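Local structure of general Secretion Pathway Protein (Vibrio vulnificus, 4G54) at residues R47-C52 with A233-T238; L34-K39 with P227-L232; A25-R30 with P78-L83; P131-E136 with I147-Q152. The protein belongs to the type II secretion system as the periplasmic domain of an EpsAB fusion protein and probably binds peptidoglycan. One frame throughout, in Å; residues are numbered along the deposited sequence. Where two conformers were deposited one is given.

Contact 1. Residues R47-C52 with A233-T238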
loop_
_atom_site.group_PDB
_atom_site.type_symbol
_atom_site.label_atom_id
_atom_site.label_comp_id
_atom_site.label_asym_id
_atom_site.label_seq_id
_atom_site.Cartn_x
_atom_site.Cartn_y
_atom_site.Cartn_z
ATOM N N ARG A 47 -5.015 14.455 11.257
ATOM C CA ARG A 47 -3.794 14.459 12.041
ATOM C C ARG A 47 -3.559 13.120 12.795
ATOM O O ARG A 47 -2.378 12.743 13.094
ATOM C CB ARG A 47 -3.795 15.654 12.985
ATOM C CG ARG A 47 -2.472 16.300 13.083
ATOM C CD ARG A 47 -2.453 17.090 14.419
ATOM N NE ARG A 47 -2.570 18.554 14.399
ATOM C CZ ARG A 47 -2.585 19.382 13.352
ATOM N NH1 ARG A 47 -2.513 18.951 12.102
ATOM N NH2 ARG A 47 -2.687 20.684 13.589
ATOM N N ILE A 48 -4.640 12.456 13.220
ATOM C CA ILE A 48 -4.470 11.160 13.916
ATOM C C ILE A 48 -3.932 10.090 12.953
ATOM O O ILE A 48 -2.980 9.298 13.316
ATOM C CB ILE A 48 -5.765 10.762 14.575
ATOM C CG1 ILE A 48 -6.049 11.706 15.719
ATOM C CG2 ILE A 48 -5.696 9.403 15.145
ATOM C CD1 ILE A 48 -4.962 11.654 16.802
ATOM N N ASP A 49 -4.423 10.112 11.702
ATOM C CA ASP A 49 -4.024 9.131 10.764
ATOM C C ASP A 49 -2.577 9.265 10.399
ATOM O O ASP A 49 -1.894 8.265 10.102
ATOM C CB ASP A 49 -4.864 9.312 9.481
ATOM C CG ASP A 49 -6.329 9.081 9.759
ATOM O OD1 ASP A 49 -6.720 7.959 10.244
ATOM O OD2 ASP A 49 -7.122 9.989 9.471
ATOM N N THR A 50 -2.043 10.471 10.378
ATOM C CA THR A 50 -0.671 10.566 9.926
ATOM C C THR A 50 0.404 10.454 11.003
ATOM O O THR A 50 1.591 10.707 10.728
ATOM C CB THR A 50 -0.500 11.914 9.141
ATOM O OG1 THR A 50 -0.866 12.997 10.010
ATOM C CG2 THR A 50 -1.338 11.922 7.933
ATOM N N MET A 51 -0.041 10.106 12.200
ATOM C CA MET A 51 0.917 9.741 13.284
ATOM C C MET A 51 1.651 8.386 13.043
ATOM O O MET A 51 2.712 8.169 13.640
ATOM C CB MET A 51 0.239 9.720 14.640
ATOM C CG MET A 51 -0.226 11.082 15.156
ATOM S SD MET A 51 -1.263 10.834 16.605
ATOM C CE MET A 51 -0.064 10.798 17.978
ATOM N N CYS A 52 1.071 7.505 12.217
ATOM C CA CYS A 52 1.640 6.165 11.968
ATOM C C CYS A 52 1.952 5.436 13.272
ATOM O O CYS A 52 3.035 4.900 13.458
ATOM C CB CYS A 52 2.930 6.327 11.133
ATOM S SG CYS A 52 3.338 4.771 10.227
ATOM N N ALA A 233 -11.923 11.457 -0.407
ATOM C CA ALA A 233 -13.001 10.824 0.391
ATOM C C ALA A 233 -12.518 10.717 1.854
ATOM O O ALA A 233 -11.310 10.631 2.133
ATOM C CB ALA A 233 -13.289 9.432 -0.138
ATOM N N PRO A 234 -13.471 10.612 2.766
ATOM C CA PRO A 234 -13.043 10.296 4.123
ATOM C C PRO A 234 -12.562 8.859 4.240
ATOM O O PRO A 234 -13.052 8.002 3.523
ATOM C CB PRO A 234 -14.359 10.514 4.938
ATOM C CG PRO A 234 -15.466 10.286 3.968
ATOM C CD PRO A 234 -14.933 10.742 2.611
ATOM N N LEU A 235 -11.582 8.582 5.124
ATOM C CA LEU A 235 -11.197 7.201 5.314
ATOM C C LEU A 235 -12.312 6.253 5.791
ATOM O O LEU A 235 -13.253 6.674 6.487
ATOM C CB LEU A 235 -9.972 7.167 6.298
ATOM C CG LEU A 235 -8.607 7.595 5.724
ATOM C CD1 LEU A 235 -7.641 7.844 6.884
ATOM C CD2 LEU A 235 -8.121 6.376 4.875
ATOM N N LEU A 236 -12.218 4.968 5.404
ATOM C CA LEU A 236 -13.127 3.942 5.878
ATOM C C LEU A 236 -12.698 3.492 7.267
ATOM O O LEU A 236 -11.509 3.040 7.438
ATOM C CB LEU A 236 -13.004 2.741 4.954
ATOM C CG LEU A 236 -14.077 1.688 4.986
ATOM C CD1 LEU A 236 -15.504 2.243 5.064
ATOM C CD2 LEU A 236 -13.779 1.089 3.563
ATOM N N ARG A 237 -13.596 3.583 8.224
ATOM C CA ARG A 237 -13.253 3.246 9.590
ATOM C C ARG A 237 -14.138 2.170 10.228
ATOM O O ARG A 237 -14.287 2.139 11.408
ATOM C CB ARG A 237 -13.179 4.498 10.421
ATOM C CG ARG A 237 -12.145 5.485 9.912
ATOM C CD ARG A 237 -12.194 6.729 10.693
ATOM N NE ARG A 237 -11.677 7.910 10.025
ATOM C CZ ARG A 237 -10.364 8.197 10.036
ATOM N NH1 ARG A 237 -9.501 7.413 10.708
ATOM N NH2 ARG A 237 -9.904 9.260 9.415
ATOM N N THR A 238 -14.675 1.283 9.388
ATOM C CA THR A 238 -15.349 0.112 9.900
ATOM C C THR A 238 -14.724 -1.042 9.082
ATOM O O THR A 238 -14.271 -0.826 7.923
ATOM C CB THR A 238 -16.912 0.156 9.669
ATOM O OG1 THR A 238 -17.073 0.292 8.275
ATOM C CG2 THR A 238 -17.506 1.343 10.365
#
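The guanidinium of Arg237 and the carboxylate of Asp49 meet edge to edge, their planes only 18° apart. Leu235 lends both groups an apolar flank: its CB sits 3.7 Å above the guanidinium plane of Arg237, nearer its margin than its middle, while its methyl CD1 comes within 3.4 Å of Asp49 CG. The salt bridge itself is bidentate and end-on. Arg237 NH1 donates to Asp49 OD1 at 2.9 Å, and Arg237 NH2 donates to Asp49 OD2 at 2.9 Å, the latter almost straight at 175°. Each oxygen offers its syn lone pair, and both lie close to the guanidinium plane. The arginine reaches this far because its chain is extended from CG to NE, starting from a CG that stands anti to the carbonyl carbon (chi1 -60°), and it approaches the aspartate from the opposite direction.

Further bonds fix the pair in place. Asp49 OD2 also accepts from the backbone N of Thr46, Asp49 OD1 is hydrogen-bonded to the hydroxyl of Thr57, and Arg237 NH1 donates to the carbonyl O of Thr57. The contact thus ties the loop before strand 60-66 to the chain that follows the short strand 233-234. With two bonds on each carboxylate oxygen, the buried charge of Asp49 is well compensated, which would be expected to favour its ionised form and to hold both flat groups against rotation.

Contact 2. Residues L34-K39 with P227-L232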
loop_
_atom_site.group_PDB
_atom_site.type_symbol
_atom_site.label_atom_id
_atom_site.label_comp_id
_atom_site.label_asym_id
_atom_site.label_seq_id
_atom_site.Cartn_x
_atom_site.Cartn_y
_atom_site.Cartn_z
ATOM N N LEU A 34 2.947 11.495 4.792
ATOM C CA LEU A 34 1.835 10.490 4.827
ATOM C C LEU A 34 0.517 11.138 4.421
ATOM O O LEU A 34 -0.298 10.478 3.740
ATOM C CB LEU A 34 1.657 9.871 6.195
ATOM C CG LEU A 34 2.773 8.940 6.573
ATOM C CD1 LEU A 34 2.529 8.588 8.022
ATOM C CD2 LEU A 34 2.760 7.631 5.681
ATOM N N GLU A 35 0.349 12.434 4.731
ATOM C CA GLU A 35 -0.850 13.123 4.221
ATOM C C GLU A 35 -0.850 13.033 2.681
ATOM O O GLU A 35 -1.906 12.770 2.062
ATOM C CB GLU A 35 -0.934 14.594 4.741
ATOM C CG GLU A 35 -2.216 15.222 4.356
ATOM C CD GLU A 35 -2.278 16.682 4.778
ATOM O OE1 GLU A 35 -1.240 17.228 5.210
ATOM O OE2 GLU A 35 -3.373 17.261 4.640
ATOM N N GLU A 36 0.283 13.235 2.021
ATOM C CA GLU A 36 0.350 13.133 0.580
ATOM C C GLU A 36 0.099 11.678 0.106
ATOM O O GLU A 36 -0.560 11.452 -0.919
ATOM C CB GLU A 36 1.745 13.644 0.112
ATOM C CG GLU A 36 1.806 13.989 -1.429
ATOM C CD GLU A 36 0.980 15.200 -1.806
ATOM O OE1 GLU A 36 0.489 15.960 -0.891
ATOM O OE2 GLU A 36 0.892 15.412 -3.046
ATOM N N LEU A 37 0.733 10.731 0.802
ATOM C CA LEU A 37 0.564 9.324 0.368
ATOM C C LEU A 37 -0.885 8.892 0.466
ATOM O O LEU A 37 -1.397 8.214 -0.433
ATOM C CB LEU A 37 1.524 8.461 1.217
ATOM C CG LEU A 37 1.561 6.986 0.836
ATOM C CD1 LEU A 37 2.003 6.904 -0.583
ATOM C CD2 LEU A 37 2.589 6.263 1.766
ATOM N N TYR A 38 -1.604 9.356 1.494
ATOM C CA TYR A 38 -3.031 9.010 1.552
ATOM C C TYR A 38 -3.808 9.635 0.378
ATOM O O TYR A 38 -4.779 9.030 -0.107
ATOM C CB TYR A 38 -3.674 9.536 2.818
ATOM C CG TYR A 38 -3.591 8.595 4.015
ATOM C CD1 TYR A 38 -2.714 8.832 5.049
ATOM C CD2 TYR A 38 -4.403 7.423 4.095
ATOM C CE1 TYR A 38 -2.726 7.939 6.237
ATOM C CE2 TYR A 38 -4.355 6.565 5.136
ATOM C CZ TYR A 38 -3.564 6.837 6.220
ATOM O OH TYR A 38 -3.549 5.968 7.282
ATOM N N LYS A 39 -3.402 10.790 -0.105
ATOM C CA LYS A 39 -4.161 11.361 -1.226
ATOM C C LYS A 39 -4.075 10.430 -2.478
ATOM O O LYS A 39 -5.003 10.370 -3.294
ATOM C CB LYS A 39 -3.574 12.687 -1.625
ATOM C CG LYS A 39 -3.662 13.749 -0.603
ATOM C CD LYS A 39 -3.179 15.128 -1.226
ATOM C CE LYS A 39 -2.785 16.046 -0.109
ATOM N NZ LYS A 39 -2.190 17.309 -0.643
ATOM N N PRO A 227 0.430 18.475 -8.903
ATOM C CA PRO A 227 -0.032 18.059 -7.577
ATOM C C PRO A 227 -1.498 18.212 -7.284
ATOM O O PRO A 227 -1.911 18.026 -6.126
ATOM C CB PRO A 227 0.776 18.948 -6.603
ATOM C CG PRO A 227 0.978 20.268 -7.452
ATOM C CD PRO A 227 1.146 19.785 -8.871
ATOM N N GLU A 228 -2.280 18.489 -8.324
ATOM C CA GLU A 228 -3.707 18.578 -8.148
ATOM C C GLU A 228 -4.225 17.137 -8.017
ATOM O O GLU A 228 -3.776 16.235 -8.744
ATOM C CB GLU A 228 -4.429 19.294 -9.353
ATOM C CG GLU A 228 -3.852 20.670 -9.835
ATOM C CD GLU A 228 -3.729 21.754 -8.705
ATOM O OE1 GLU A 228 -4.678 22.588 -8.556
ATOM O OE2 GLU A 228 -2.680 21.768 -7.986
ATOM N N PHE A 229 -5.179 17.004 -7.104
ATOM C CA PHE A 229 -6.003 15.813 -6.873
ATOM C C PHE A 229 -7.468 16.184 -7.031
ATOM O O PHE A 229 -7.898 17.347 -6.806
ATOM C CB PHE A 229 -5.763 15.166 -5.456
ATOM C CG PHE A 229 -4.466 14.443 -5.354
ATOM C CD1 PHE A 229 -4.361 13.130 -5.818
ATOM C CD2 PHE A 229 -3.348 15.100 -4.924
ATOM C CE1 PHE A 229 -3.135 12.470 -5.825
ATOM C CE2 PHE A 229 -2.108 14.420 -4.855
ATOM C CZ PHE A 229 -2.001 13.115 -5.358
ATOM N N PRO A 230 -8.281 15.177 -7.407
ATOM C CA PRO A 230 -9.687 15.363 -7.420
ATOM C C PRO A 230 -10.146 15.331 -5.953
ATOM O O PRO A 230 -9.340 15.152 -5.033
ATOM C CB PRO A 230 -10.197 14.153 -8.239
ATOM C CG PRO A 230 -9.146 13.020 -7.877
ATOM C CD PRO A 230 -7.850 13.753 -7.537
ATOM N N SER A 231 -11.423 15.578 -5.761
ATOM C CA SER A 231 -12.034 15.575 -4.456
ATOM C C SER A 231 -11.723 14.258 -3.709
ATOM O O SER A 231 -11.826 13.166 -4.266
ATOM C CB SER A 231 -13.536 15.720 -4.638
ATOM O OG SER A 231 -13.874 16.212 -5.964
ATOM N N LEU A 232 -11.254 14.394 -2.485
ATOM C CA LEU A 232 -10.861 13.223 -1.663
ATOM C C LEU A 232 -11.991 12.739 -0.802
ATOM O O LEU A 232 -12.903 13.529 -0.477
ATOM C CB LEU A 232 -9.701 13.657 -0.784
ATOM C CG LEU A 232 -8.228 13.753 -1.143
ATOM C CD1 LEU A 232 -7.786 13.053 -2.419
ATOM C CD2 LEU A 232 -7.659 15.152 -0.862
HETATM O O HOH W 1 -0.705 17.471 -3.434
#
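Water 1 is gripped from both segments: it lies 2.6 Å from Glu36 OE2 and 3.0 Å from the carbonyl O of Pro227, hydrogen-bonded to both, and accepts from Lys39 NZ at 3.2 Å. It therefore bridges helix 30-40 and the loop at 227-232, and it also lies in the plane of the Phe229 ring, at its edge. Within the helix, Lys39 NZ makes a salt bridge of 3.0 Å to Glu36 OE1, meeting that oxygen on its syn side but 32° out of the carboxylate plane. The other oxygen, Glu36 OE2, is hydrogen-bonded to the hydroxyl of Tyr226, just before the loop segment, and approaches the ring edge of Phe229 near its plane.

Over the ring face the contact is aliphatic. Lys39 CB stands 3.9 Å from the centroid of the Phe229 ring and only 7° off its normal, a CH-pi contact. Farther along the same side chain, Lys39 CD comes to 3.7 Å from Phe229 CD2. The lysine is extended beyond CG (chi2 -173°), which carries its methylenes across the phenylalanine at about a right angle and its ammonium on to Glu36. Leu232 extends the apolar patch, its CD2 lying 4.2 Å from Lys39 CG.

Lys39 thus serves two chemistries at once, its hydrocarbon part packing on an aromatic ring while its charge meets the carboxylate and the water. Such a cluster would balance the buried carboxylate of Glu36 and couple the loop to the helix by both polar and apolar forces.

Contact 3. Residues A25-R30 with P78-L83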
loop_
_atom_site.group_PDB
_atom_site.type_symbol
_atom_site.label_atom_id
_atom_site.label_comp_id
_atom_site.label_asym_id
_atom_site.label_seq_id
_atom_site.Cartn_x
_atom_site.Cartn_y
_atom_site.Cartn_z
ATOM N N ALA A 25 13.275 17.494 -1.358
ATOM C CA ALA A 25 13.200 17.597 0.100
ATOM C C ALA A 25 12.179 18.607 0.593
ATOM O O ALA A 25 12.349 19.191 1.669
ATOM C CB ALA A 25 14.572 17.977 0.654
ATOM N N ARG A 26 11.130 18.851 -0.191
ATOM C CA ARG A 26 10.083 19.746 0.231
ATOM C C ARG A 26 9.324 19.405 1.564
ATOM O O ARG A 26 9.043 20.306 2.365
ATOM C CB ARG A 26 9.066 19.838 -0.906
ATOM C CG ARG A 26 7.952 20.702 -0.524
ATOM C CD ARG A 26 7.054 21.080 -1.684
ATOM N NE ARG A 26 5.876 21.751 -1.147
ATOM C CZ ARG A 26 4.862 21.131 -0.520
ATOM N NH1 ARG A 26 4.836 19.804 -0.379
ATOM N NH2 ARG A 26 3.851 21.863 -0.050
ATOM N N MET A 27 8.911 18.141 1.716
ATOM C CA MET A 27 8.093 17.724 2.847
ATOM C C MET A 27 9.045 17.336 3.939
ATOM O O MET A 27 9.922 16.445 3.783
ATOM C CB MET A 27 7.222 16.502 2.480
ATOM C CG MET A 27 6.185 16.914 1.444
ATOM S SD MET A 27 4.911 15.714 1.041
ATOM C CE MET A 27 5.890 14.381 0.281
ATOM N N THR A 28 8.903 17.985 5.073
ATOM C CA THR A 28 9.929 17.867 6.100
ATOM C C THR A 28 9.548 17.037 7.319
ATOM O O THR A 28 10.380 16.820 8.197
ATOM C CB THR A 28 10.360 19.290 6.581
ATOM O OG1 THR A 28 9.197 19.919 7.119
ATOM C CG2 THR A 28 10.831 20.097 5.402
ATOM N N THR A 29 8.318 16.526 7.357
ATOM C CA THR A 29 7.911 15.629 8.419
ATOM C C THR A 29 7.226 14.455 7.826
ATOM O O THR A 29 6.652 14.544 6.705
ATOM C CB THR A 29 6.916 16.251 9.416
ATOM O OG1 THR A 29 5.660 16.488 8.770
ATOM C CG2 THR A 29 7.427 17.572 9.959
ATOM N N ARG A 30 7.265 13.365 8.597
ATOM C CA ARG A 30 6.640 12.118 8.150
ATOM C C ARG A 30 5.131 12.342 7.995
ATOM O O ARG A 30 4.540 11.843 7.068
ATOM C CB ARG A 30 6.962 10.991 9.093
ATOM C CG ARG A 30 6.550 9.633 8.451
ATOM C CD ARG A 30 6.656 8.392 9.344
ATOM N NE ARG A 30 7.764 8.390 10.284
ATOM C CZ ARG A 30 8.964 7.931 10.026
ATOM N NH1 ARG A 30 9.244 7.375 8.844
ATOM N NH2 ARG A 30 9.928 8.001 10.988
ATOM N N PRO A 78 2.698 2.352 -3.872
ATOM C CA PRO A 78 3.548 3.483 -3.543
ATOM C C PRO A 78 3.959 3.444 -2.057
ATOM O O PRO A 78 3.292 2.846 -1.203
ATOM C CB PRO A 78 2.667 4.717 -3.858
ATOM C CG PRO A 78 1.780 4.190 -4.981
ATOM C CD PRO A 78 1.454 2.735 -4.573
ATOM N N LEU A 79 5.101 4.086 -1.774
ATOM C CA LEU A 79 5.681 4.163 -0.419
ATOM C C LEU A 79 6.127 5.551 -0.154
ATOM O O LEU A 79 6.341 6.384 -1.126
ATOM C CB LEU A 79 7.000 3.275 -0.376
ATOM C CG LEU A 79 6.720 1.785 -0.523
ATOM C CD1 LEU A 79 8.038 1.050 -0.546
ATOM C CD2 LEU A 79 5.916 1.189 0.623
ATOM N N LEU A 80 6.364 5.894 1.141
ATOM C CA LEU A 80 7.001 7.204 1.471
ATOM C C LEU A 80 8.490 6.928 1.786
ATOM O O LEU A 80 8.757 6.032 2.639
ATOM C CB LEU A 80 6.318 7.813 2.699
ATOM C CG LEU A 80 6.842 9.237 3.066
ATOM C CD1 LEU A 80 6.323 10.290 2.006
ATOM C CD2 LEU A 80 6.262 9.573 4.468
ATOM N N LEU A 81 9.395 7.603 1.056
ATOM C CA LEU A 81 10.832 7.354 1.264
ATOM C C LEU A 81 11.324 8.408 2.262
ATOM O O LEU A 81 11.016 9.592 2.144
ATOM C CB LEU A 81 11.629 7.536 -0.045
ATOM C CG LEU A 81 11.152 6.632 -1.179
ATOM C CD1 LEU A 81 12.142 6.855 -2.342
ATOM C CD2 LEU A 81 11.089 5.177 -0.759
ATOM N N THR A 82 12.154 8.020 3.226
ATOM C CA THR A 82 12.842 8.978 4.092
ATOM C C THR A 82 14.145 9.296 3.403
ATOM O O THR A 82 14.999 8.369 3.193
ATOM C CB THR A 82 13.090 8.366 5.503
ATOM O OG1 THR A 82 11.826 7.988 6.123
ATOM C CG2 THR A 82 13.801 9.422 6.438
ATOM N N LEU A 83 14.381 10.587 3.151
ATOM C CA LEU A 83 15.686 11.020 2.582
ATOM C C LEU A 83 16.521 11.642 3.718
ATOM O O LEU A 83 15.968 12.277 4.631
ATOM C CB LEU A 83 15.454 11.996 1.448
ATOM C CG LEU A 83 14.564 11.482 0.281
ATOM C CD1 LEU A 83 14.583 12.517 -0.874
ATOM C CD2 LEU A 83 15.038 10.121 -0.187
#
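Apolar packing joins the two segments through Leu80. Its CD2 lies 4.0 Å from Arg30 CG, and its other methyl, CD1, is met more loosely by Met27 CE at 4.5 Å. Leu80 and the aliphatic part of Arg30 approach at a slant. Leu80 CD2 is also in van der Waals contact with the backbone, 3.9 Å from Arg30 O.

The polar part is indirect. Arg30 NH1 stands 3.8 Å from Thr82 OG1, obliquely to the guanidinium, and the two are linked through Glu125: its OE2 forms a salt bridge with Arg30 NH1 and a hydrogen bond with Thr82 OG1. Arg30 NH1 also donates to the hydroxyl of Thr127. After extended first and second torsions, a bend at chi3 (-35°) turns the guanidinium toward Glu125 and Thr127.

Thr29, at the N-cap of helix 30-40, accepts from the backbone N of Gln32 through OG1. The contact packs the start of that helix, and the loop leading into it, against strand 79-85 of the GspA, peptidase C39-like domain, which runs in the antiparallel sheet between strands 125-131 and 88-97.

Contact 4. Residues P131-E136 with I147-Q152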
loop_
_atom_site.group_PDB
_atom_site.type_symbol
_atom_site.label_atom_id
_atom_site.label_comp_id
_atom_site.label_asym_id
_atom_site.label_seq_id
_atom_site.Cartn_x
_atom_site.Cartn_y
_atom_site.Cartn_z
ATOM N N PRO A 131 -4.278 -0.568 2.546
ATOM C CA PRO A 131 -5.563 -0.987 3.166
ATOM C C PRO A 131 -5.542 -2.430 3.674
ATOM O O PRO A 131 -5.094 -3.379 2.963
ATOM C CB PRO A 131 -6.555 -0.843 1.962
ATOM C CG PRO A 131 -5.711 -1.030 0.726
ATOM C CD PRO A 131 -4.345 -0.419 1.099
ATOM N N MET A 132 -6.048 -2.636 4.878
ATOM C CA MET A 132 -6.087 -4.017 5.442
ATOM C C MET A 132 -7.391 -4.160 6.164
ATOM O O MET A 132 -7.439 -4.186 7.372
ATOM C CB MET A 132 -4.847 -4.261 6.340
ATOM C CG MET A 132 -4.900 -5.768 6.694
ATOM S SD MET A 132 -3.287 -6.059 7.546
ATOM C CE MET A 132 -3.605 -7.750 7.872
ATOM N N PRO A 133 -8.496 -4.351 5.438
ATOM C CA PRO A 133 -9.801 -4.542 6.070
ATOM C C PRO A 133 -9.998 -5.861 6.786
ATOM O O PRO A 133 -10.902 -5.941 7.641
ATOM C CB PRO A 133 -10.750 -4.460 4.896
ATOM C CG PRO A 133 -9.991 -4.980 3.680
ATOM C CD PRO A 133 -8.634 -4.262 3.987
ATOM N N LEU A 134 -9.134 -6.861 6.486
ATOM C CA LEU A 134 -9.306 -8.195 7.081
ATOM C C LEU A 134 -8.226 -8.449 8.100
ATOM O O LEU A 134 -7.025 -8.570 7.744
ATOM C CB LEU A 134 -9.303 -9.322 6.036
ATOM C CG LEU A 134 -10.261 -9.070 4.886
ATOM C CD1 LEU A 134 -10.242 -10.347 3.892
ATOM C CD2 LEU A 134 -11.715 -8.961 5.485
ATOM N N ARG A 135 -8.606 -8.405 9.360
ATOM C CA ARG A 135 -7.584 -8.424 10.426
ATOM C C ARG A 135 -7.848 -9.554 11.388
ATOM O O ARG A 135 -7.197 -9.590 12.449
ATOM C CB ARG A 135 -7.670 -7.123 11.269
ATOM C CG ARG A 135 -7.439 -5.863 10.394
ATOM C CD ARG A 135 -6.197 -5.230 10.666
ATOM N NE ARG A 135 -6.079 -3.962 9.922
ATOM C CZ ARG A 135 -5.559 -2.877 10.422
ATOM N NH1 ARG A 135 -5.133 -2.880 11.700
ATOM N NH2 ARG A 135 -5.417 -1.774 9.622
ATOM N N GLU A 136 -8.799 -10.436 11.050
ATOM C CA GLU A 136 -9.077 -11.627 11.872
ATOM C C GLU A 136 -9.108 -12.903 11.034
ATOM O O GLU A 136 -9.453 -12.867 9.817
ATOM C CB GLU A 136 -10.458 -11.486 12.536
ATOM C CG GLU A 136 -10.383 -10.329 13.485
ATOM C CD GLU A 136 -11.698 -10.028 14.200
ATOM O OE1 GLU A 136 -12.373 -10.946 14.701
ATOM O OE2 GLU A 136 -11.969 -8.809 14.416
ATOM N N ILE A 147 -16.020 -12.397 4.152
ATOM C CA ILE A 147 -15.747 -13.493 3.215
ATOM C C ILE A 147 -15.884 -12.965 1.795
ATOM O O ILE A 147 -15.040 -13.307 0.931
ATOM C CB ILE A 147 -16.696 -14.645 3.450
ATOM C CG1 ILE A 147 -16.590 -15.214 4.873
ATOM C CG2 ILE A 147 -16.393 -15.749 2.428
ATOM C CD1 ILE A 147 -15.180 -15.380 5.471
ATOM N N GLU A 148 -16.832 -12.069 1.535
ATOM C CA GLU A 148 -16.947 -11.508 0.200
ATOM C C GLU A 148 -15.719 -10.725 -0.147
ATOM O O GLU A 148 -15.221 -10.737 -1.309
ATOM C CB GLU A 148 -18.177 -10.557 0.103
ATOM C CG GLU A 148 -19.443 -11.204 0.591
ATOM C CD GLU A 148 -20.638 -10.224 0.702
ATOM O OE1 GLU A 148 -20.471 -8.984 0.620
ATOM O OE2 GLU A 148 -21.760 -10.748 0.893
ATOM N N VAL A 149 -15.179 -9.961 0.833
ATOM C CA VAL A 149 -13.952 -9.251 0.587
ATOM C C VAL A 149 -12.695 -10.131 0.358
ATOM O O VAL A 149 -11.951 -9.895 -0.585
ATOM C CB VAL A 149 -13.624 -8.305 1.823
ATOM C CG1 VAL A 149 -12.233 -7.678 1.700
ATOM C CG2 VAL A 149 -14.691 -7.205 1.856
ATOM N N LEU A 150 -12.596 -11.238 1.126
ATOM C CA LEU A 150 -11.576 -12.290 0.893
ATOM C C LEU A 150 -11.663 -12.827 -0.553
ATOM O O LEU A 150 -10.636 -12.864 -1.265
ATOM C CB LEU A 150 -11.769 -13.426 1.960
ATOM C CG LEU A 150 -10.772 -14.518 1.684
ATOM C CD1 LEU A 150 -9.313 -14.120 1.663
ATOM C CD2 LEU A 150 -11.037 -15.657 2.724
ATOM N N ASP A 151 -12.911 -13.080 -0.958
ATOM C CA ASP A 151 -13.163 -13.703 -2.281
ATOM C C ASP A 151 -12.629 -12.663 -3.344
ATOM O O ASP A 151 -11.879 -13.037 -4.301
ATOM C CB ASP A 151 -14.635 -13.969 -2.335
ATOM C CG ASP A 151 -15.131 -14.603 -3.675
ATOM O OD1 ASP A 151 -14.384 -15.389 -4.297
ATOM O OD2 ASP A 151 -16.298 -14.240 -4.036
ATOM N N GLN A 152 -12.977 -11.392 -3.189
ATOM C CA GLN A 152 -12.600 -10.414 -4.166
ATOM C C GLN A 152 -11.085 -10.214 -4.190
ATOM O O GLN A 152 -10.501 -10.079 -5.312
ATOM C CB GLN A 152 -13.281 -9.052 -3.838
ATOM C CG GLN A 152 -14.801 -9.215 -4.031
ATOM C CD GLN A 152 -15.241 -9.337 -5.536
ATOM O OE1 GLN A 152 -14.535 -8.874 -6.467
ATOM N NE2 GLN A 152 -16.434 -9.986 -5.773
#
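Leu134 reaches the helix with its CG anti to the carbonyl carbon (chi1 -51°) and its CD1 carried outward by a second torsion near 180° (chi2 -177°), while Val149 turns CG1 to meet it by setting that methyl anti to its own N (chi1 172°). The side chains of Leu134 and Val149 slide past one another in opposite directions. Leu134 CD1 comes 4.0 Å from Val149 CG1, and Leu134 CD2 touches the same methyl from the other branch. Leu134 also packs on the residue after Val149: its CD1 lies 3.7 Å from Leu150 N and 3.9 Å from Leu150 CB. Pro133 joins from beside Leu134, its ring atom CG 4.0 Å from Val149 CG1, so one valine methyl receives both loop residues.

The loop carries a bond of its own, in which Arg135 NE donates to Met132 O at 2.9 Å in the carbonyl plane and closes the turn from which Leu134 projects. Arg135 spends its two terminal nitrogens on Ile59 O and Ser56 OG.

The contact packs the linker leaving strand 125-131 of the peptidase C39-like sheet onto helix 145-158, part of the putative peptidoglycan-binding domain. Helix 193-202 borders the same place, with the side chain of Gln200 accepting from Leu134 N and Leu196 and Leu199 lying against Leu150; helix 170-182 adds Leu172 beside Leu150.

Overall arrangement
From the N terminus, residues 25-30 enter helix 30-40, and contact 3 closes the first loop by setting them against strand 79-85. Residues 34-39 follow on that helix and find their partner only near the C terminus, in contact 2; residues 47-52 do the same in contact 1. Contacts 1, 2 and 3 therefore cross pairwise along the chain. Contacts 1 and 2 touch through Thr50 and Leu34, contacts 2 and 3 through Leu37 and Leu80. Contact 4 closes a short loop nested within contacts 1 and 2, joining the linker after strand 125-131 to helix 145-158. The returning C-terminal chain is thereby laid back against helix 30-40 and the loop preceding strand 60-66, while contact 4 lies across the chain's centre from contact 3.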